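PDB 4QKU: hydrolase from Burkholderia cenocepacia, which probably hydrolyses fumarylacetoacetate to fumarate and acetoacetate, the last step of tyrosine and phenylalanine breakdown, with the help of bound metal ions. Local coordinates for residues Ile180-Arg185 with Leu254-Ala259; Gln264-Pro269 with Phe273-Phe278; Gly402-Thr405 with Gly410-Leu413. All blocks are in the same frame, centred on the assembly; numbering follows the deposited sequence.

Contact 1: Ile180-Arg185 with Leu254-Ala259; sequences IGYNGR and LNDWSA. With NA (sodium ion), chain H.
The Tyr182 ring and the Asp256 carboxylate approach each other from opposite directions, their planes 34° apart. Tyr182 brings its hydroxyl to the carboxylate: OH lies 3.2 Å from Asp256 OD2, but the angle is too poor for a hydrogen bond. A water links them instead: it is hydrogen-bonded to Tyr182 OH and donates a weak bond of 2.8 Å to Asp256 OD1. The other flat group, the Trp257 indole, has Asn255 ND2 over one face, 3.1 Å above its plane and toward the rim. At its edge, NE1 bonds to Thr281.

Asp256 sits at the centre of an inverse gamma turn that breaks strand 248-259. The turn's own bond, Trp257 N to Asn255 O at 3.1 Å, is weak. This strand and strand 181-184 belong to one mixed sheet of the FAH-family C-terminal domain, with 181-184 at the sheet's border within the chain. Asp256 OD1 lies 2.4 Å from the sodium ion and Trp257 O 2.5 Å from it. Lys276, Ala279 and Thr280 complete the site. The Asp256 side chain extends with CG anti to the backbone N (chi1 -177°), which carries the carboxylate toward both the metal and Tyr182. Just beyond the turn, Ser258 OG donates to Asp256 O at 2.8 Å. Asp256 OD2 also lies close to Glu222, a like charge. Lys276 NZ forms salt bridges with both carboxylates and probably offsets their repulsion.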
ATOM      1  N   ILE B 180      15.105  -0.657   9.404  1.00 17.43           N
ATOM      2  CA  ILE B 180      14.125   0.432   9.332  1.00 17.95           C
ATOM      3  C   ILE B 180      13.438   0.502   7.967  1.00 17.31           C
ATOM      4  O   ILE B 180      14.081   0.373   6.914  1.00 16.46           O
ATOM      5  CB  ILE B 180      14.836   1.778   9.693  1.00 18.85           C
ATOM      6  CG1 ILE B 180      14.606   2.130  11.145  1.00 19.47           C
ATOM      7  CG2 ILE B 180      14.303   2.959   8.935  1.00 19.21           C
ATOM      8  CD1 ILE B 180      15.117   1.077  12.080  1.00 20.43           C
ATOM      9  N   GLY B 181      12.120   0.696   7.995  1.00 17.56           N
ATOM     10  CA  GLY B 181      11.315   0.807   6.762  1.00 17.01           C
ATOM     11  C   GLY B 181       9.949   1.405   6.976  1.00 17.05           C
ATOM     12  O   GLY B 181       9.488   1.526   8.104  1.00 16.71           O
ATOM     13  N   TYR B 182       9.304   1.802   5.887  1.00 17.79           N
ATOM     14  CA  TYR B 182       7.949   2.334   5.946  1.00 18.35           C
ATOM     15  C   TYR B 182       7.167   1.749   4.762  1.00 17.35           C
ATOM     16  O   TYR B 182       7.744   1.139   3.855  1.00 16.83           O
ATOM     17  CB  TYR B 182       7.933   3.870   5.962  1.00 20.03           C
ATOM     18  CG  TYR B 182       8.391   4.535   4.659  1.00 23.25           C
ATOM     19  CD1 TYR B 182       9.722   4.498   4.270  1.00 24.95           C
ATOM     20  CD2 TYR B 182       7.496   5.186   3.819  1.00 24.90           C
ATOM     21  CE1 TYR B 182      10.157   5.106   3.085  1.00 27.16           C
ATOM     22  CE2 TYR B 182       7.915   5.785   2.618  1.00 26.87           C
ATOM     23  CZ  TYR B 182       9.253   5.744   2.242  1.00 28.47           C
ATOM     24  OH  TYR B 182       9.717   6.331   1.031  1.00 29.40           O
ATOM     25  N   ASN B 183       5.855   1.911   4.817  1.00 16.41           N
ATOM     26  CA  ASN B 183       4.970   1.573   3.733  1.00 16.21           C
ATOM     27  C   ASN B 183       5.039   2.706   2.702  1.00 16.04           C
ATOM     28  O   ASN B 183       4.795   3.867   3.035  1.00 16.26           O
ATOM     29  CB  ASN B 183       3.528   1.457   4.245  1.00 16.43           C
ATOM     30  CG  ASN B 183       3.346   0.309   5.214  1.00 16.62           C
ATOM     31  OD1 ASN B 183       3.818  -0.790   4.969  1.00 17.19           O
ATOM     32  ND2 ASN B 183       2.707   0.578   6.343  1.00 16.25           N
ATOM     33  N   GLY B 184       5.356   2.374   1.458  1.00 15.24           N
ATOM     34  CA  GLY B 184       5.208   3.331   0.361  1.00 15.01           C
ATOM     35  C   GLY B 184       3.809   3.308  -0.254  1.00 14.23           C
ATOM     36  O   GLY B 184       2.984   2.472   0.115  1.00 14.89           O
ATOM     37  N   ARG B 185       3.583   4.206  -1.203  1.00 13.27           N
ATOM     38  CA  ARG B 185       2.353   4.295  -1.953  1.00 12.89           C
ATOM     39  C   ARG B 185       2.436   3.537  -3.294  1.00 12.11           C
ATOM     40  O   ARG B 185       3.106   3.988  -4.248  1.00 11.79           O
ATOM     41  CB  ARG B 185       2.046   5.767  -2.228  1.00 13.40           C
ATOM     42  CG  ARG B 185       0.748   6.038  -2.979  1.00 13.89           C
ATOM     43  CD  ARG B 185      -0.455   5.878  -2.070  1.00 14.30           C
ATOM     44  NE  ARG B 185      -1.687   5.866  -2.838  1.00 14.78           N
ATOM     45  CZ  ARG B 185      -2.885   5.571  -2.358  1.00 15.25           C
ATOM     46  NH1 ARG B 185      -3.040   5.240  -1.084  1.00 15.31           N
ATOM     47  NH2 ARG B 185      -3.944   5.629  -3.163  1.00 15.79           N
ATOM     48  N   LEU B 254      14.854   1.644  -9.067  1.00 14.92           N
ATOM     49  CA  LEU B 254      13.761   2.353  -8.413  1.00 14.43           C
ATOM     50  C   LEU B 254      14.178   3.784  -8.079  1.00 14.09           C
ATOM     51  O   LEU B 254      15.125   3.995  -7.348  1.00 13.56           O
ATOM     52  CB  LEU B 254      13.343   1.595  -7.155  1.00 14.52           C
ATOM     53  CG  LEU B 254      12.079   2.058  -6.383  1.00 14.93           C
ATOM     54  CD1 LEU B 254      11.507   0.905  -5.580  1.00 14.82           C
ATOM     55  CD2 LEU B 254      12.363   3.205  -5.429  1.00 15.37           C
ATOM     56  N   ASN B 255      13.460   4.751  -8.658  1.00 14.08           N
ATOM     57  CA  ASN B 255      13.667   6.130  -8.376  1.00 14.18           C
ATOM     58  C   ASN B 255      12.538   6.576  -7.492  1.00 14.49           C
ATOM     59  O   ASN B 255      11.403   6.712  -7.938  1.00 13.80           O
ATOM     60  CB  ASN B 255      13.696   6.958  -9.658  1.00 14.17           C
ATOM     61  CG  ASN B 255      14.101   8.401  -9.402  1.00 14.25           C
ATOM     62  OD1 ASN B 255      14.203   8.843  -8.246  1.00 14.17           O
ATOM     63  ND2 ASN B 255      14.337   9.144 -10.477  1.00 14.33           N
ATOM     64  N   ASP B 256      12.860   6.808  -6.223  1.00 15.32           N
ATOM     65  CA  ASP B 256      11.862   7.252  -5.276  1.00 15.49           C
ATOM     66  C   ASP B 256      11.871   8.756  -5.241  1.00 15.85           C
ATOM     67  O   ASP B 256      12.434   9.362  -4.321  1.00 15.98           O
ATOM     68  CB  ASP B 256      12.081   6.701  -3.879  1.00 15.83           C
ATOM     69  CG  ASP B 256      10.973   7.135  -2.912  1.00 16.27           C
ATOM     70  OD1 ASP B 256       9.870   7.500  -3.388  1.00 16.89           O
ATOM     71  OD2 ASP B 256      11.202   7.154  -1.691  1.00 16.41           O
ATOM     72  N   TRP B 257      11.235   9.351  -6.242  1.00 15.08           N
ATOM     73  CA  TRP B 257      11.187  10.796  -6.339  1.00 15.31           C
ATOM     74  C   TRP B 257      10.718  11.380  -5.034  1.00 15.91           C
ATOM     75  O   TRP B 257       9.739  10.894  -4.456  1.00 16.44           O
ATOM     76  CB  TRP B 257      10.225  11.237  -7.430  1.00 14.68           C
ATOM     77  CG  TRP B 257      10.443  10.644  -8.798  1.00 13.81           C
ATOM     78  CD1 TRP B 257       9.793   9.557  -9.344  1.00 13.14           C
ATOM     79  CD2 TRP B 257      11.330  11.115  -9.789  1.00 13.55           C
ATOM     80  NE1 TRP B 257      10.240   9.340 -10.604  1.00 13.06           N
ATOM     81  CE2 TRP B 257      11.168  10.297 -10.915  1.00 13.30           C
ATOM     82  CE3 TRP B 257      12.225  12.187  -9.857  1.00 13.94           C
ATOM     83  CZ2 TRP B 257      11.876  10.501 -12.081  1.00 13.52           C
ATOM     84  CZ3 TRP B 257      12.918  12.400 -11.026  1.00 13.91           C
ATOM     85  CH2 TRP B 257      12.750  11.550 -12.120  1.00 13.74           C
ATOM     86  N   SER B 258      11.398  12.427  -4.583  1.00 16.71           N
ATOM     87  CA  SER B 258      11.151  13.033  -3.275  1.00 17.01           C
ATOM     88  C   SER B 258      11.077  14.557  -3.366  1.00 17.68           C
ATOM     89  O   SER B 258      11.910  15.175  -4.033  1.00 18.11           O
ATOM     90  CB  SER B 258      12.287  12.664  -2.353  1.00 16.94           C
ATOM     91  OG  SER B 258      12.454  11.262  -2.282  1.00 17.11           O
ATOM     92  N   ALA B 259      10.077  15.164  -2.734  1.00 17.75           N
ATOM     93  CA  ALA B 259      10.020  16.615  -2.620  1.00 18.97           C
ATOM     94  C   ALA B 259      10.520  17.028  -1.242  1.00 19.55           C
ATOM     95  O   ALA B 259       9.789  16.911  -0.262  1.00 20.40           O
ATOM     96  CB  ALA B 259       8.606  17.104  -2.842  1.00 19.28           C
TER
HETATM   97 NA    NA H 501       8.421   8.847  -4.722  1.00 15.60          NA
HETATM   98  O   HOH W   1       8.414   5.724  -1.792  1.00 26.09           O

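Contact 2: Gln264-Pro269 with Phe273-Phe278. With NA (sodium ion), chain H; SO4 (sulfate ion), chain J.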
ATOM      1  N   GLN B 264      10.313  17.769   4.808  1.00 22.24           N
ATOM      2  CA  GLN B 264      10.810  18.316   6.088  1.00 22.94           C
ATOM      3  C   GLN B 264       9.632  18.786   6.956  1.00 23.47           C
ATOM      4  O   GLN B 264       9.555  18.443   8.131  1.00 21.90           O
ATOM      5  CB  GLN B 264      11.808  19.471   5.878  1.00 22.79           C
ATOM      6  N   TRP B 265       8.685  19.495   6.335  1.00 24.74           N
ATOM      7  CA  TRP B 265       7.540  20.063   7.056  1.00 26.29           C
ATOM      8  C   TRP B 265       6.470  19.050   7.525  1.00 25.33           C
ATOM      9  O   TRP B 265       5.815  19.290   8.531  1.00 26.19           O
ATOM     10  CB  TRP B 265       6.883  21.164   6.207  1.00 27.61           C
ATOM     11  CG  TRP B 265       5.660  21.735   6.810  1.00 29.08           C
ATOM     12  CD1 TRP B 265       4.393  21.685   6.302  1.00 29.36           C
ATOM     13  CD2 TRP B 265       5.570  22.448   8.053  1.00 30.66           C
ATOM     14  NE1 TRP B 265       3.522  22.337   7.137  1.00 30.21           N
ATOM     15  CE2 TRP B 265       4.215  22.812   8.223  1.00 30.61           C
ATOM     16  CE3 TRP B 265       6.504  22.819   9.043  1.00 31.51           C
ATOM     17  CZ2 TRP B 265       3.765  23.509   9.346  1.00 31.15           C
ATOM     18  CZ3 TRP B 265       6.053  23.528  10.155  1.00 31.75           C
ATOM     19  CH2 TRP B 265       4.693  23.860  10.296  1.00 31.96           C
ATOM     20  N   GLU B 266       6.299  17.936   6.813  1.00 24.94           N
ATOM     21  CA  GLU B 266       5.187  16.992   7.064  1.00 25.15           C
ATOM     22  C   GLU B 266       5.556  15.739   7.906  1.00 25.18           C
ATOM     23  O   GLU B 266       4.689  15.152   8.541  1.00 23.85           O
ATOM     24  CB  GLU B 266       4.595  16.522   5.722  1.00 25.01           C
ATOM     25  CG  GLU B 266       5.439  15.458   5.007  1.00 26.04           C
ATOM     26  CD  GLU B 266       4.771  14.828   3.795  1.00 27.11           C
ATOM     27  OE1 GLU B 266       3.594  15.159   3.494  1.00 27.63           O
ATOM     28  OE2 GLU B 266       5.451  13.997   3.128  1.00 27.29           O
ATOM     29  N   TYR B 267       6.836  15.355   7.892  1.00 25.98           N
ATOM     30  CA  TYR B 267       7.241  13.969   8.179  1.00 26.58           C
ATOM     31  C   TYR B 267       7.259  13.543   9.643  1.00 26.79           C
ATOM     32  O   TYR B 267       7.220  12.358   9.919  1.00 25.83           O
ATOM     33  CB  TYR B 267       8.619  13.655   7.547  1.00 27.69           C
ATOM     34  CG  TYR B 267       9.814  13.961   8.431  1.00 28.50           C
ATOM     35  CD1 TYR B 267      10.252  15.269   8.599  1.00 29.50           C
ATOM     36  CD2 TYR B 267      10.485  12.946   9.111  1.00 30.23           C
ATOM     37  CE1 TYR B 267      11.335  15.564   9.394  1.00 30.82           C
ATOM     38  CE2 TYR B 267      11.571  13.226   9.935  1.00 31.62           C
ATOM     39  CZ  TYR B 267      11.989  14.544  10.068  1.00 33.00           C
ATOM     40  OH  TYR B 267      13.077  14.869  10.849  1.00 37.05           O
ATOM     41  N   VAL B 268       7.348  14.499  10.567  1.00 27.74           N
ATOM     42  CA  VAL B 268       7.287  14.196  11.997  1.00 28.52           C
ATOM     43  C   VAL B 268       5.806  14.182  12.443  1.00 28.68           C
ATOM     44  O   VAL B 268       5.083  15.146  12.189  1.00 27.63           O
ATOM     45  CB  VAL B 268       8.058  15.237  12.844  1.00 28.11           C
ATOM     46  CG1 VAL B 268       7.864  14.970  14.339  1.00 28.00           C
ATOM     47  CG2 VAL B 268       9.514  15.248  12.473  1.00 27.01           C
ATOM     48  N   PRO B 269       5.354  13.110  13.118  1.00 28.63           N
ATOM     49  CA  PRO B 269       6.046  11.891  13.516  1.00 28.92           C
ATOM     50  C   PRO B 269       5.762  10.682  12.649  1.00 28.11           C
ATOM     51  O   PRO B 269       6.388   9.641  12.864  1.00 26.49           O
ATOM     52  CB  PRO B 269       5.458  11.617  14.913  1.00 30.05           C
ATOM     53  CG  PRO B 269       4.034  12.077  14.803  1.00 29.72           C
ATOM     54  CD  PRO B 269       4.037  13.207  13.786  1.00 29.74           C
ATOM     55  N   PHE B 273       5.060  11.152   3.461  1.00 26.18           N
ATOM     56  CA  PHE B 273       3.754  10.835   2.961  1.00 25.83           C
ATOM     57  C   PHE B 273       3.614  11.450   1.568  1.00 24.94           C
ATOM     58  O   PHE B 273       4.030  10.815   0.600  1.00 24.38           O
ATOM     59  CB  PHE B 273       2.686  11.318   3.969  1.00 26.65           C
ATOM     60  CG  PHE B 273       1.261  11.042   3.540  1.00 27.74           C
ATOM     61  CD1 PHE B 273       0.899   9.808   2.988  1.00 27.98           C
ATOM     62  CD2 PHE B 273       0.272  12.000   3.712  1.00 28.34           C
ATOM     63  CE1 PHE B 273      -0.406   9.556   2.594  1.00 28.32           C
ATOM     64  CE2 PHE B 273      -1.030  11.749   3.321  1.00 28.83           C
ATOM     65  CZ  PHE B 273      -1.367  10.527   2.755  1.00 28.43           C
ATOM     66  N   ASN B 274       3.067  12.671   1.462  1.00 24.33           N
ATOM     67  CA  ASN B 274       2.903  13.348   0.162  1.00 24.74           C
ATOM     68  C   ASN B 274       4.225  13.572  -0.553  1.00 22.90           C
ATOM     69  O   ASN B 274       4.301  13.468  -1.766  1.00 22.87           O
ATOM     70  CB  ASN B 274       2.292  14.736   0.325  1.00 26.36           C
ATOM     71  CG  ASN B 274       0.814  14.704   0.582  1.00 27.91           C
ATOM     72  OD1 ASN B 274       0.150  13.679   0.379  1.00 30.27           O
ATOM     73  ND2 ASN B 274       0.275  15.831   1.034  1.00 28.05           N
ATOM     74  N   SER B 275       5.256  13.871   0.227  1.00 21.26           N
ATOM     75  CA  SER B 275       6.566  14.177  -0.293  1.00 20.50           C
ATOM     76  C   SER B 275       7.134  13.019  -1.112  1.00 19.73           C
ATOM     77  O   SER B 275       8.028  13.256  -1.895  1.00 20.69           O
ATOM     78  CB  SER B 275       7.550  14.511   0.820  1.00 19.95           C
ATOM     79  OG  SER B 275       7.812  13.355   1.581  1.00 19.02           O
ATOM     80  N   LYS B 276       6.641  11.793  -0.936  1.00 18.27           N
ATOM     81  CA  LYS B 276       7.116  10.672  -1.732  1.00 17.90           C
ATOM     82  C   LYS B 276       6.042   9.994  -2.577  1.00 16.55           C
ATOM     83  O   LYS B 276       6.359   9.167  -3.422  1.00 17.23           O
ATOM     84  CB  LYS B 276       7.782   9.576  -0.850  1.00 18.91           C
ATOM     85  CG  LYS B 276       8.762  10.040   0.233  1.00 19.61           C
ATOM     86  CD  LYS B 276      10.083  10.541  -0.314  1.00 20.68           C
ATOM     87  CE  LYS B 276      11.211  10.400   0.692  1.00 21.66           C
ATOM     88  NZ  LYS B 276      11.976   9.128   0.510  1.00 22.78           N
ATOM     89  N   GLY B 277       4.780  10.302  -2.352  1.00 15.52           N
ATOM     90  CA  GLY B 277       3.711   9.490  -2.916  1.00 14.44           C
ATOM     91  C   GLY B 277       3.274   9.955  -4.264  1.00 13.86           C
ATOM     92  O   GLY B 277       2.464   9.308  -4.884  1.00 13.84           O
ATOM     93  N   PHE B 278       3.789  11.096  -4.700  1.00 13.53           N
ATOM     94  CA  PHE B 278       3.360  11.702  -5.949  1.00 13.57           C
ATOM     95  C   PHE B 278       3.833  10.942  -7.175  1.00 13.12           C
ATOM     96  O   PHE B 278       3.167  10.959  -8.215  1.00 12.84           O
ATOM     97  CB  PHE B 278       3.778  13.181  -6.025  1.00 14.14           C
ATOM     98  CG  PHE B 278       5.257  13.408  -6.061  1.00 14.27           C
ATOM     99  CD1 PHE B 278       5.940  13.406  -7.277  1.00 14.59           C
ATOM    100  CD2 PHE B 278       5.968  13.664  -4.904  1.00 14.19           C
ATOM    101  CE1 PHE B 278       7.304  13.634  -7.320  1.00 14.44           C
ATOM    102  CE2 PHE B 278       7.333  13.856  -4.949  1.00 14.16           C
ATOM    103  CZ  PHE B 278       7.990  13.876  -6.156  1.00 14.28           C
TER
HETATM  104 NA    NA H 501       8.421   8.847  -4.722  1.00 15.60          NA
HETATM  105  S   SO4 J 503      15.155   9.994   2.978  1.00 45.14           S
HETATM  106  O1  SO4 J 503      14.398   9.197   3.968  1.00 48.59           O
HETATM  107  O2  SO4 J 503      16.026   9.088   2.207  1.00 45.83           O
HETATM  108  O3  SO4 J 503      14.251  10.692   2.032  1.00 44.85           O
HETATM  109  O4  SO4 J 503      15.942  11.001   3.729  1.00 49.01           O
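Glu266 OE2 accepts three hydrogen bonds from the start of the short helix 274-277. The backbone N of Phe273 reaches Glu266 OE2 at 2.9 Å, from above the carboxylate plane. Ser275 N meets Glu266 OE2 on the syn side but tilted 31° from the plane, also at 2.9 Å. Ser275 OG, again 2.9 Å from Glu266 OE2, meets it almost along the C-O direction. The second carboxylate oxygen adds a weak bond, Asn274 N to Glu266 OE1 at 3.3 Å. Both oxygens of this buried group thus face backbone N-H groups, which would probably favour the charged carboxylate.

The Glu266 side chain leaves the backbone with CG between N and the carbonyl carbon (chi1 77°), then runs extended to this end of the helix. The helix start wraps the carboxylate, and Met178 of the second subunit packs on Glu266. Asn274 CB rests 3.5 Å from Glu266 OE1, and the two side chains cross at about a right angle. The amide of Asn274 points to the second subunit, where ND2 bonds to His355 O.

Farther along, Lys276 O binds the sodium ion at 2.5 Å. Lys276 NZ donates to a sulfate ion, probably from the crystallisation liquor. The contact joins the C-terminal part of helix 260-266 to the short, weakly bonded helix 274-277. Tyr267, a predicted substrate-binding residue, follows Glu266 directly. Strand 248-259 runs into the first helix, and strand 280-288 follows the second.

Contact 3: Gly402-Thr405 with Gly410-Leu413; sequences GSRT and GDEL
Arg404 and Asp411 form a side-on, two-bond salt bridge. Arg404 NE donates to Asp411 OD2 at 2.7 Å, and Arg404 NH2 donates to Asp411 OD1 at 2.8 Å. Both bonds are nearly straight. Each oxygen uses its syn lone pair, and each lies in the guanidinium plane. The guanidinium and carboxylate are nearly coplanar, 14° apart. This pairing fixes the rotation of both groups. Arg404 CD also lies 3.5 Å from Asp411 OD2, beside the NE bond.

Two further hydrogen bonds support it. Arg404 NH1 turns back to its own segment and reaches Ser403 O at 3.0 Å, from above the carbonyl plane. Asp411 OD2 also accepts from the backbone N of Glu408, in the loop between the segments. The arginine chain bends at CG (chi2 -70°), which lets one guanidinium edge face Asp411 while NH1 stays near Ser403.

The nonpolar packing comes from other parts of the same chain. Leu326 and Ala328 pack against both partners, and Leu398 adds to the arginine side.

The bridge spans two sheets. Strand 403-404 pairs with strand 396-397 in a small antiparallel sheet. Asp411 lies just before strand 412-421, which pairs with strands 317-327 and 424-436 in a larger mixed sheet. The salt bridge thus joins Arg404 in the small sheet to Asp411 at the start of strand 412-421.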
ATOM      1  N   GLY B 402      26.345  24.893 -17.184  1.00 28.71           N
ATOM      2  CA  GLY B 402      25.217  25.052 -16.299  1.00 27.76           C
ATOM      3  C   GLY B 402      25.441  24.276 -15.036  1.00 26.59           C
ATOM      4  O   GLY B 402      26.448  23.603 -14.887  1.00 27.02           O
ATOM      5  N   SER B 403      24.497  24.380 -14.116  1.00 25.28           N
ATOM      6  CA  SER B 403      24.631  23.738 -12.827  1.00 24.16           C
ATOM      7  C   SER B 403      23.253  23.493 -12.207  1.00 23.02           C
ATOM      8  O   SER B 403      22.258  24.090 -12.611  1.00 23.20           O
ATOM      9  CB  SER B 403      25.518  24.597 -11.903  1.00 24.68           C
ATOM     10  OG  SER B 403      24.799  25.688 -11.350  1.00 24.80           O
ATOM     11  N   ARG B 404      23.231  22.633 -11.198  1.00 22.00           N
ATOM     12  CA  ARG B 404      22.021  22.266 -10.500  1.00 21.09           C
ATOM     13  C   ARG B 404      22.258  22.159  -9.006  1.00 21.13           C
ATOM     14  O   ARG B 404      23.339  21.731  -8.562  1.00 21.30           O
ATOM     15  CB  ARG B 404      21.526  20.901 -10.981  1.00 20.15           C
ATOM     16  CG  ARG B 404      20.875  20.904 -12.351  1.00 20.29           C
ATOM     17  CD  ARG B 404      19.499  21.607 -12.370  1.00 20.42           C
ATOM     18  NE  ARG B 404      18.917  21.521 -13.710  1.00 20.29           N
ATOM     19  CZ  ARG B 404      19.281  22.278 -14.749  1.00 21.13           C
ATOM     20  NH1 ARG B 404      20.202  23.240 -14.622  1.00 21.85           N
ATOM     21  NH2 ARG B 404      18.724  22.078 -15.933  1.00 21.18           N
ATOM     22  N   THR B 405      21.236  22.544  -8.233  1.00 21.04           N
ATOM     23  CA  THR B 405      21.057  22.045  -6.867  1.00 20.74           C
ATOM     24  C   THR B 405      19.992  20.946  -6.926  1.00 19.41           C
ATOM     25  O   THR B 405      20.327  19.777  -6.927  1.00 19.17           O
ATOM     26  CB  THR B 405      20.652  23.151  -5.872  1.00 21.37           C
ATOM     27  OG1 THR B 405      19.531  23.866  -6.392  1.00 21.75           O
ATOM     28  CG2 THR B 405      21.803  24.119  -5.664  1.00 22.20           C
ATOM     29  N   GLY B 410      11.745  20.117 -16.988  1.00 18.73           N
ATOM     30  CA  GLY B 410      12.369  19.697 -18.234  1.00 18.64           C
ATOM     31  C   GLY B 410      13.519  18.714 -18.045  1.00 18.42           C
ATOM     32  O   GLY B 410      13.803  17.947 -18.959  1.00 18.57           O
ATOM     33  N   ASP B 411      14.179  18.702 -16.880  1.00 17.98           N
ATOM     34  CA  ASP B 411      15.319  17.776 -16.668  1.00 17.38           C
ATOM     35  C   ASP B 411      14.846  16.347 -16.786  1.00 17.03           C
ATOM     36  O   ASP B 411      13.745  16.037 -16.363  1.00 17.23           O
ATOM     37  CB  ASP B 411      15.949  17.939 -15.278  1.00 16.65           C
ATOM     38  CG  ASP B 411      16.690  19.235 -15.108  1.00 17.01           C
ATOM     39  OD1 ASP B 411      16.839  19.988 -16.113  1.00 17.46           O
ATOM     40  OD2 ASP B 411      17.099  19.536 -13.954  1.00 16.23           O
ATOM     41  N   GLU B 412      15.697  15.493 -17.344  1.00 17.24           N
ATOM     42  CA  GLU B 412      15.477  14.066 -17.396  1.00 17.19           C
ATOM     43  C   GLU B 412      16.506  13.398 -16.469  1.00 16.76           C
ATOM     44  O   GLU B 412      17.710  13.632 -16.599  1.00 16.66           O
ATOM     45  CB  GLU B 412      15.625  13.528 -18.822  1.00 18.01           C
ATOM     46  CG  GLU B 412      15.346  12.035 -18.934  1.00 18.27           C
ATOM     47  CD  GLU B 412      15.217  11.552 -20.376  1.00 19.11           C
ATOM     48  OE1 GLU B 412      16.203  11.672 -21.137  1.00 19.81           O
ATOM     49  OE2 GLU B 412      14.134  11.047 -20.759  1.00 19.59           O
ATOM     50  N   LEU B 413      15.996  12.612 -15.519  1.00 16.05           N
ATOM     51  CA  LEU B 413      16.821  11.831 -14.573  1.00 15.38           C
ATOM     52  C   LEU B 413      16.764  10.381 -14.944  1.00 15.20           C
ATOM     53  O   LEU B 413      15.679   9.838 -15.140  1.00 14.75           O
ATOM     54  CB  LEU B 413      16.319  12.002 -13.149  1.00 14.68           C
ATOM     55  CG  LEU B 413      16.771  13.262 -12.390  1.00 14.92           C
ATOM     56  CD1 LEU B 413      18.260  13.194 -12.098  1.00 14.88           C
ATOM     57  CD2 LEU B 413      16.420  14.554 -13.119  1.00 15.34           C
TER

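Along the chain the three contacts come in series, all in the C-terminal FAH-family part of the chain. Contacts 1 and 2 are neighbours, with centres about 10 Å apart. Strand 248-259 of contact 1 leads directly into helix 260-266 of contact 2. They share the sodium ion, and a probable hydrogen bond joins Ala259 N to Ser275 O at 2.9 Å. Both also touch the second subunit, so the metal site is built close to the dimer interface. Contact 3 stands apart, its centre about 21 Å from that of contact 1 and 23 Å from that of contact 2. Leu413 packs on Trp257, linking its strand 412-421 to the metal-binding turn.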